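Local coordinates for filamentous hemagglutinin (Bordetella pertussis, PDB 1RWR), which probably acts as a bacterial adhesin, this fragment being the secretion domain that directs its export by the two-partner (type V) pathway, at residues A[159-164]-A[183-188]; A[48-53]-A[70-75]; A[1-6]-A[37-42]. All blocks are in the same frame, centred on the assembly; numbering follows the deposited sequence.

Interaction 1: residues A[159-164]-A[183-188]; sequences YFDVVA and DIAVVA
Val-162, Ala-185 and Val-187 bury the most surface where two neighbouring rungs of a right-handed parallel beta-helix run side by side in register, their strand axes 4.6 Å apart. The parallel ladder passes through all three. Val-162 N donates to Ala-185 O at 2.9 Å, and Val-162 O takes the N-H of Val-187 at 2.8 Å, an approach nearly along the C=O axis at 168°. The carbonyl of Val-187 then carries the ladder on by accepting from Ala-164 N. Both backbone polar groups of Val-162 are thus spent on strand 183-188, while strand 119-125 pairs with the other edge of 159-164.

Side chains alternate between the two faces. Phe-160, Val-162 and Ala-164 point into the coil interior with Ile-184, Val-186 and Ala-188; there Val-162 touches Val-145 of strand 144-147 and Val-186 touches Ile-217 of strand 215-219, both in the sheet across the coil. Branched aliphatic groups suit this stack, since each repeats the shape of the one below: Val-162 CB lies 4.5 Å from Val-186 CG2. On the other face Val-187 does the same with Val-163, whose CG1, set anti to its own backbone N (chi1 -174°), comes 4.3 Å from Val-187 CB.

Ala-185 sits on that outer face, beside Asp-161. Its methyl takes so little room that the carboxylate can lie across it and still reach the antiparallel sheet that includes strands 191-194 and 199-202. There OD1 forms a salt bridge with Arg-198 and OD2 a hydrogen bond with Tyr-193, so both oxygens of this buried acid are satisfied and its negative charge is probably stabilised. Arg-198 also packs on Ala-185 and makes a cation-pi contact with the ring of Tyr-159. Closest to the methyl is one carboxylate oxygen: Asp-161 OD1 is 3.2 Å from Ala-185 CB.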
loop_
_atom_site.group_PDB
_atom_site.type_symbol
_atom_site.label_atom_id
_atom_site.label_comp_id
_atom_site.label_asym_id
_atom_site.label_seq_id
_atom_site.Cartn_x
_atom_site.Cartn_y
_atom_site.Cartn_z
ATOM N N TYR A 159 -4.322 8.474 0.085
ATOM C CA TYR A 159 -3.373 7.736 0.935
ATOM C C TYR A 159 -2.725 6.618 0.157
ATOM O O TYR A 159 -3.258 6.124 -0.867
ATOM C CB TYR A 159 -4.030 7.130 2.184
ATOM C CG TYR A 159 -5.154 6.171 1.864
ATOM C CD1 TYR A 159 -4.894 4.849 1.539
ATOM C CD2 TYR A 159 -6.489 6.594 1.851
ATOM C CE1 TYR A 159 -5.902 3.975 1.190
ATOM C CE2 TYR A 159 -7.526 5.697 1.529
ATOM C CZ TYR A 159 -7.214 4.397 1.193
ATOM O OH TYR A 159 -8.199 3.519 0.833
ATOM N N PHE A 160 -1.570 6.211 0.687
ATOM C CA PHE A 160 -0.826 5.046 0.281
ATOM C C PHE A 160 -0.659 4.239 1.543
ATOM O O PHE A 160 0.014 4.689 2.492
ATOM C CB PHE A 160 0.550 5.446 -0.257
ATOM C CG PHE A 160 1.467 4.278 -0.524
ATOM C CD1 PHE A 160 1.137 3.351 -1.493
ATOM C CD2 PHE A 160 2.669 4.128 0.172
ATOM C CE1 PHE A 160 1.985 2.229 -1.758
ATOM C CE2 PHE A 160 3.484 3.012 -0.045
ATOM C CZ PHE A 160 3.166 2.085 -1.033
ATOM N N ASP A 161 -1.243 3.043 1.564
ATOM C CA ASP A 161 -1.227 2.159 2.730
ATOM C C ASP A 161 -0.507 0.891 2.355
ATOM O O ASP A 161 -0.725 0.314 1.250
ATOM C CB ASP A 161 -2.634 1.751 3.161
ATOM C CG ASP A 161 -3.378 2.820 3.905
ATOM O OD1 ASP A 161 -2.840 3.949 4.124
ATOM O OD2 ASP A 161 -4.547 2.578 4.356
ATOM N N VAL A 162 0.350 0.461 3.269
ATOM C CA VAL A 162 1.080 -0.806 3.165
ATOM C C VAL A 162 0.703 -1.611 4.405
ATOM O O VAL A 162 0.957 -1.176 5.536
ATOM C CB VAL A 162 2.581 -0.608 3.157
ATOM C CG1 VAL A 162 3.281 -1.954 3.141
ATOM C CG2 VAL A 162 3.036 0.202 1.970
ATOM N N VAL A 163 0.053 -2.759 4.190
ATOM C CA VAL A 163 -0.558 -3.540 5.271
ATOM C C VAL A 163 -0.113 -5.001 5.150
ATOM O O VAL A 163 -0.501 -5.703 4.227
ATOM C CB VAL A 163 -2.106 -3.412 5.194
ATOM C CG1 VAL A 163 -2.752 -4.101 6.394
ATOM C CG2 VAL A 163 -2.508 -1.934 5.142
ATOM N N ALA A 164 0.770 -5.446 6.026
ATOM C CA ALA A 164 1.464 -6.731 5.824
ATOM C C ALA A 164 1.900 -7.280 7.158
ATOM O O ALA A 164 1.811 -6.585 8.190
ATOM C CB ALA A 164 2.668 -6.558 4.909
ATOM N N ASP A 183 -1.327 10.903 2.297
ATOM C CA ASP A 183 -1.059 10.272 3.586
ATOM C C ASP A 183 -0.350 8.935 3.365
ATOM O O ASP A 183 -0.451 8.322 2.296
ATOM C CB ASP A 183 -2.348 9.929 4.313
ATOM C CG ASP A 183 -3.069 11.096 4.853
ATOM O OD1 ASP A 183 -2.538 12.195 5.008
ATOM O OD2 ASP A 183 -4.282 10.965 5.166
ATOM N N ILE A 184 0.407 8.522 4.365
ATOM C CA ILE A 184 1.119 7.241 4.331
ATOM C C ILE A 184 0.753 6.494 5.607
ATOM O O ILE A 184 0.824 7.062 6.744
ATOM C CB ILE A 184 2.623 7.455 4.295
ATOM C CG1 ILE A 184 3.058 8.227 3.046
ATOM C CG2 ILE A 184 3.335 6.096 4.410
ATOM C CD1 ILE A 184 4.500 8.728 3.096
ATOM N N ALA A 185 0.334 5.245 5.464
ATOM C CA ALA A 185 0.168 4.360 6.618
ATOM C C ALA A 185 0.863 3.059 6.335
ATOM O O ALA A 185 0.713 2.502 5.242
ATOM C CB ALA A 185 -1.290 4.132 6.916
ATOM N N VAL A 186 1.658 2.607 7.299
ATOM C CA VAL A 186 2.308 1.308 7.242
ATOM C C VAL A 186 1.797 0.557 8.484
ATOM O O VAL A 186 1.943 1.042 9.627
ATOM C CB VAL A 186 3.832 1.417 7.273
ATOM C CG1 VAL A 186 4.466 0.020 7.277
ATOM C CG2 VAL A 186 4.356 2.220 6.125
ATOM N N VAL A 187 1.131 -0.571 8.257
ATOM C CA VAL A 187 0.441 -1.316 9.322
ATOM C C VAL A 187 0.963 -2.740 9.273
ATOM O O VAL A 187 0.713 -3.484 8.285
ATOM C CB VAL A 187 -1.065 -1.283 9.112
ATOM C CG1 VAL A 187 -1.800 -2.175 10.131
ATOM C CG2 VAL A 187 -1.578 0.168 9.146
ATOM N N ALA A 188 1.733 -3.113 10.297
ATOM C CA ALA A 188 2.343 -4.427 10.372
ATOM C C ALA A 188 1.745 -5.260 11.474
ATOM O O ALA A 188 1.213 -4.713 12.458
ATOM C CB ALA A 188 3.849 -4.306 10.563
#

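Interaction 2: residues A[48-53]-A[70-75]; sequences FNNGLT and TRQASA
Gln-72 reaches from a surface loop to Asn-50, the last residue of strand 45-50 in the beta-helix, just where an Asx turn made by Asn-49 OD1 and Gly-51 N bends the chain away. CB of Gln-72 lies 3.7 Å from Asn-50 OD1. CG, anti to the carbonyl carbon (chi1 -63°), packs on the branch point of the exposed Leu-52, 3.7 Å from its CG, and the two side chains cross at a slant. From CD the extended chain turns its amide back to the turn, where NE2 donates to Asn-50 O at 2.9 Å; the donor lies in the carbonyl plane, but the bond is well bent (139°) and the acceptor sits out of the Gln-72 amide plane. Glutamine suits the place because one methylene, CG, packs on Leu-52 while the tip serves the backbone.

Asparagine suits its own place by having an acceptor and a donor on one short, flat group. Asn-50 OD1 receives Ala-73 N at 2.9 Å on a lone pair, so the buried amide pairs with both the N-H and the C=O of Ala-73. ND2 also donates to Lys-97 O. The returning bond is the straighter one: Asn-50 ND2 to Ala-73 O, 3.0 Å, with 164° at the hydrogen.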
loop_
_atom_site.group_PDB
_atom_site.type_symbol
_atom_site.label_atom_id
_atom_site.label_comp_id
_atom_site.label_asym_id
_atom_site.label_seq_id
_atom_site.Cartn_x
_atom_site.Cartn_y
_atom_site.Cartn_z
ATOM N N PHE A 48 -5.378 -0.432 -15.786
ATOM C CA PHE A 48 -6.616 -1.037 -15.350
ATOM C C PHE A 48 -7.758 -0.405 -16.129
ATOM O O PHE A 48 -7.937 0.802 -16.100
ATOM C CB PHE A 48 -6.858 -0.819 -13.854
ATOM C CG PHE A 48 -5.909 -1.554 -12.987
ATOM C CD1 PHE A 48 -6.133 -2.869 -12.658
ATOM C CD2 PHE A 48 -4.759 -0.913 -12.530
ATOM C CE1 PHE A 48 -5.216 -3.550 -11.824
ATOM C CE2 PHE A 48 -3.868 -1.572 -11.747
ATOM C CZ PHE A 48 -4.091 -2.888 -11.386
ATOM N N ASN A 49 -8.530 -1.219 -16.830
ATOM C CA ASN A 49 -9.545 -0.672 -17.742
ATOM C C ASN A 49 -10.864 -0.490 -17.030
ATOM O O ASN A 49 -11.647 -1.407 -16.928
ATOM C CB ASN A 49 -9.700 -1.542 -19.005
ATOM C CG ASN A 49 -10.569 -0.882 -20.081
ATOM O OD1 ASN A 49 -11.217 0.152 -19.840
ATOM N ND2 ASN A 49 -10.608 -1.492 -21.268
ATOM N N ASN A 50 -11.103 0.728 -16.548
ATOM C CA ASN A 50 -12.375 1.079 -15.911
ATOM C C ASN A 50 -13.204 1.990 -16.827
ATOM O O ASN A 50 -13.891 2.931 -16.354
ATOM C CB ASN A 50 -12.098 1.777 -14.589
ATOM C CG ASN A 50 -13.235 1.678 -13.581
ATOM O OD1 ASN A 50 -14.079 0.774 -13.612
ATOM N ND2 ASN A 50 -13.198 2.589 -12.603
ATOM N N GLY A 51 -13.114 1.708 -18.128
ATOM C CA GLY A 51 -13.702 2.540 -19.160
ATOM C C GLY A 51 -14.954 1.928 -19.761
ATOM O O GLY A 51 -14.990 0.758 -20.050
ATOM N N LEU A 52 -15.997 2.737 -19.889
ATOM C CA LEU A 52 -17.203 2.371 -20.646
ATOM C C LEU A 52 -17.158 2.826 -22.096
ATOM O O LEU A 52 -18.024 2.433 -22.897
ATOM C CB LEU A 52 -18.433 2.966 -19.955
ATOM C CG LEU A 52 -18.726 2.501 -18.538
ATOM C CD1 LEU A 52 -19.975 3.198 -17.999
ATOM C CD2 LEU A 52 -18.894 0.998 -18.408
ATOM N N THR A 53 -16.156 3.630 -22.434
ATOM C CA THR A 53 -15.944 4.114 -23.782
ATOM C C THR A 53 -14.516 3.891 -24.217
ATOM O O THR A 53 -13.600 3.799 -23.391
ATOM C CB THR A 53 -16.259 5.607 -23.865
ATOM O OG1 THR A 53 -15.392 6.348 -23.001
ATOM C CG2 THR A 53 -17.678 5.887 -23.325
ATOM N N THR A 70 -20.709 -3.418 -16.819
ATOM C CA THR A 70 -22.034 -2.809 -16.893
ATOM C C THR A 70 -22.084 -1.498 -16.085
ATOM O O THR A 70 -23.035 -0.707 -16.213
ATOM C CB THR A 70 -23.127 -3.758 -16.385
ATOM O OG1 THR A 70 -22.953 -4.048 -14.992
ATOM C CG2 THR A 70 -23.095 -5.072 -17.089
ATOM N N ARG A 71 -21.076 -1.292 -15.236
ATOM C CA ARG A 71 -20.862 -0.055 -14.509
ATOM C C ARG A 71 -19.367 0.009 -14.163
ATOM O O ARG A 71 -18.666 -0.983 -14.198
ATOM C CB ARG A 71 -21.670 0.042 -13.220
ATOM C CG ARG A 71 -21.412 -1.072 -12.221
ATOM C CD ARG A 71 -22.621 -1.233 -11.201
ATOM N NE ARG A 71 -22.934 -2.548 -10.620
ATOM C CZ ARG A 71 -22.631 -3.773 -11.089
ATOM N NH1 ARG A 71 -21.927 -3.975 -12.201
ATOM N NH2 ARG A 71 -23.052 -4.845 -10.398
ATOM N N GLN A 72 -18.930 1.198 -13.797
ATOM C CA GLN A 72 -17.549 1.412 -13.416
ATOM C C GLN A 72 -17.333 1.098 -11.945
ATOM O O GLN A 72 -18.205 1.314 -11.111
ATOM C CB GLN A 72 -17.130 2.842 -13.757
ATOM C CG GLN A 72 -17.177 3.127 -15.244
ATOM C CD GLN A 72 -16.982 4.569 -15.580
ATOM O OE1 GLN A 72 -17.707 5.424 -15.038
ATOM N NE2 GLN A 72 -16.003 4.876 -16.468
ATOM N N ALA A 73 -16.129 0.610 -11.638
ATOM C CA ALA A 73 -15.727 0.351 -10.277
ATOM C C ALA A 73 -15.377 1.612 -9.491
ATOM O O ALA A 73 -14.768 2.526 -10.012
ATOM C CB ALA A 73 -14.484 -0.602 -10.298
ATOM N N SER A 74 -15.675 1.595 -8.205
ATOM C CA SER A 74 -15.071 2.542 -7.254
ATOM C C SER A 74 -13.812 2.011 -6.540
ATOM O O SER A 74 -13.025 2.801 -6.056
ATOM C CB SER A 74 -16.113 3.070 -6.265
ATOM O OG SER A 74 -16.770 2.015 -5.648
ATOM N N ALA A 75 -13.600 0.694 -6.534
ATOM C CA ALA A 75 -12.423 0.058 -5.933
ATOM C C ALA A 75 -12.088 -1.141 -6.806
ATOM O O ALA A 75 -12.962 -1.899 -7.177
ATOM C CB ALA A 75 -12.700 -0.399 -4.509
#

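Interaction 3: residues A[1-6]-A[37-42]; sequences QGLVPQ and QQFNVA
Leu-3 and Phe-39 form the tight, buried side of this contact, their side chains lying next to each other and pointing the same way. The branch CD2 of Leu-3 meets the ring obliquely, 3.4 Å from Phe-39 CD1, and the ring itself is set edge-to-face against Phe-36 and packs on Phe-48 and strand 75-80. A leucine suits the spot because its branched end brings CD2 against the ring while the rest extends the apolar interior toward Pro-19. Its CD2 also lies against the carbonyl of Asn-40.

Val-4 N donates to Gln-38 O at 2.9 Å, almost straight at 175°, whereas the bond from Gln-37 N to Val-4 O is short, 2.8 Å, but bent, with 131° at the hydrogen. Further along, Asn-40 turns its amide to the N-terminal chain, and ND2 gives a bond of 2.9 Å to a lone pair of Gly-2 O, while its OD1 is held by Arg-87 N. Asparagine therefore ties together backbone groups of two different segments.

Across the chain the contact faces solvent and is looser. Two partly exposed glutamines, weakly hydrogen-bonded to each other, lie over the branches of Val-4: its CG1 is 3.7 Å from Gln-37 OE1, and its CG2 is 3.9 Å from NE2 of Gln-38. Gln-37 CG is anti to the backbone N (chi1 -164°), and a bend at the next bond lets OE1 run beside the valine while NE2 reaches Asp-82. Gln-6, slanting across Gln-37, sends its amide NE2 to Thr-81. Long amide chains suit this margin, combining methylenes for packing with polar ends for partners and water.

With Gln-37 and Gln-38 both facing Val-4 across an antiparallel pair, the arrangement is a classic beta bulge, here joining strand 4-5 to the corner the chain turns at Gln-37, just after strand 31-36.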
loop_
_atom_site.group_PDB
_atom_site.type_symbol
_atom_site.label_atom_id
_atom_site.label_comp_id
_atom_site.label_asym_id
_atom_site.label_seq_id
_atom_site.Cartn_x
_atom_site.Cartn_y
_atom_site.Cartn_z
ATOM N N GLN A 1 5.654 -14.940 -13.701
ATOM C CA GLN A 1 6.447 -13.687 -13.570
ATOM C C GLN A 1 5.683 -12.516 -14.173
ATOM O O GLN A 1 6.142 -11.360 -14.148
ATOM C CB GLN A 1 7.760 -13.902 -14.306
ATOM C CG GLN A 1 7.909 -15.367 -14.718
ATOM C CD GLN A 1 9.008 -15.606 -15.725
ATOM O OE1 GLN A 1 9.382 -16.770 -15.995
ATOM N NE2 GLN A 1 9.533 -14.511 -16.303
ATOM N N GLY A 2 4.503 -12.825 -14.693
ATOM C CA GLY A 2 3.721 -11.880 -15.442
ATOM C C GLY A 2 2.342 -11.723 -14.847
ATOM O O GLY A 2 2.200 -11.636 -13.636
ATOM N N LEU A 3 1.345 -11.630 -15.722
ATOM C CA LEU A 3 -0.051 -11.419 -15.325
ATOM C C LEU A 3 -0.887 -12.562 -15.857
ATOM O O LEU A 3 -1.037 -12.710 -17.083
ATOM C CB LEU A 3 -0.573 -10.093 -15.924
ATOM C CG LEU A 3 -0.087 -8.778 -15.377
ATOM C CD1 LEU A 3 -0.379 -7.603 -16.331
ATOM C CD2 LEU A 3 -0.718 -8.514 -14.031
ATOM N N VAL A 4 -1.437 -13.360 -14.954
ATOM C CA VAL A 4 -2.259 -14.497 -15.317
ATOM C C VAL A 4 -3.566 -14.381 -14.567
ATOM O O VAL A 4 -3.626 -14.717 -13.392
ATOM C CB VAL A 4 -1.536 -15.851 -14.996
ATOM C CG1 VAL A 4 -2.390 -17.037 -15.388
ATOM C CG2 VAL A 4 -0.247 -15.914 -15.719
ATOM N N PRO A 5 -4.611 -13.898 -15.237
ATOM C CA PRO A 5 -5.896 -13.709 -14.566
ATOM C C PRO A 5 -6.672 -14.998 -14.393
ATOM O O PRO A 5 -6.365 -16.051 -15.037
ATOM C CB PRO A 5 -6.655 -12.793 -15.522
ATOM C CG PRO A 5 -6.144 -13.186 -16.889
ATOM C CD PRO A 5 -4.677 -13.527 -16.672
ATOM N N GLN A 6 -7.691 -14.886 -13.553
ATOM C CA GLN A 6 -8.682 -15.933 -13.328
ATOM C C GLN A 6 -10.088 -15.356 -13.452
ATOM O O GLN A 6 -10.275 -14.143 -13.381
ATOM C CB GLN A 6 -8.486 -16.537 -11.944
ATOM C CG GLN A 6 -7.156 -17.322 -11.852
ATOM C CD GLN A 6 -6.754 -17.775 -10.473
ATOM O OE1 GLN A 6 -6.049 -18.794 -10.337
ATOM N NE2 GLN A 6 -7.165 -17.075 -9.465
ATOM N N GLN A 37 -3.776 -15.847 -10.812
ATOM C CA GLN A 37 -2.784 -16.865 -10.470
ATOM C C GLN A 37 -1.412 -16.218 -10.213
ATOM O O GLN A 37 -0.707 -16.619 -9.265
ATOM C CB GLN A 37 -2.680 -17.867 -11.615
ATOM C CG GLN A 37 -2.000 -19.152 -11.254
ATOM C CD GLN A 37 -0.603 -19.240 -11.804
ATOM O OE1 GLN A 37 -0.362 -18.938 -12.988
ATOM N NE2 GLN A 37 0.339 -19.655 -10.954
ATOM N N GLN A 38 -1.066 -15.240 -11.060
ATOM C CA GLN A 38 0.148 -14.448 -10.984
ATOM C C GLN A 38 -0.178 -12.977 -11.268
ATOM O O GLN A 38 -0.916 -12.671 -12.225
ATOM C CB GLN A 38 1.172 -14.927 -12.030
ATOM C CG GLN A 38 1.765 -16.281 -11.699
ATOM C CD GLN A 38 2.864 -16.655 -12.628
ATOM O OE1 GLN A 38 3.999 -16.150 -12.499
ATOM N NE2 GLN A 38 2.553 -17.513 -13.590
ATOM N N PHE A 39 0.327 -12.085 -10.417
ATOM C CA PHE A 39 0.192 -10.627 -10.634
ATOM C C PHE A 39 1.508 -9.914 -10.430
ATOM O O PHE A 39 2.076 -9.921 -9.317
ATOM C CB PHE A 39 -0.868 -10.025 -9.713
ATOM C CG PHE A 39 -1.197 -8.616 -10.052
ATOM C CD1 PHE A 39 -2.171 -8.342 -10.997
ATOM C CD2 PHE A 39 -0.509 -7.555 -9.453
ATOM C CE1 PHE A 39 -2.465 -7.027 -11.359
ATOM C CE2 PHE A 39 -0.770 -6.240 -9.847
ATOM C CZ PHE A 39 -1.743 -5.989 -10.793
ATOM N N ASN A 40 2.010 -9.320 -11.498
ATOM C CA ASN A 40 3.240 -8.567 -11.482
ATOM C C ASN A 40 3.092 -7.411 -12.441
ATOM O O ASN A 40 2.455 -7.556 -13.501
ATOM C CB ASN A 40 4.425 -9.463 -11.931
ATOM C CG ASN A 40 4.629 -10.625 -11.026
ATOM O OD1 ASN A 40 5.252 -10.486 -9.966
ATOM N ND2 ASN A 40 4.060 -11.777 -11.382
ATOM N N VAL A 41 3.745 -6.301 -12.134
ATOM C CA VAL A 41 3.758 -5.126 -12.986
ATOM C C VAL A 41 5.237 -4.724 -13.180
ATOM O O VAL A 41 6.012 -4.644 -12.225
ATOM C CB VAL A 41 2.947 -3.963 -12.373
ATOM C CG1 VAL A 41 2.995 -2.749 -13.279
ATOM C CG2 VAL A 41 1.496 -4.397 -12.144
ATOM N N ALA A 42 5.593 -4.474 -14.433
ATOM C CA ALA A 42 6.928 -4.032 -14.812
ATOM C C ALA A 42 6.845 -2.747 -15.598
ATOM O O ALA A 42 5.814 -2.410 -16.144
ATOM C CB ALA A 42 7.575 -5.093 -15.646
#

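Along the chain the contacts follow one another as interaction 3, interaction 2 and interaction 1, and none encloses another. Each has a segment on or next to the long parallel sheet of the beta-helix: interaction 1 joins two strands from its middle, 37-42 follows 31-36, the outermost strand at its N-terminal end, and the loop 70-75 leads into the next, 75-80. Residues 48-50 belong to a second, mixed sheet. Interaction 1 lies 25 Å from interaction 2 and 23 Å from interaction 3, centre to centre, and touches neither. Interactions 2 and 3, 20 Å apart, meet inside the coil, Phe-48 CZ lying 3.9 Å from Phe-39 CZ. Regular rungs thus give way to turns and side-chain bonds, consistent with the N-terminal chain covering this end.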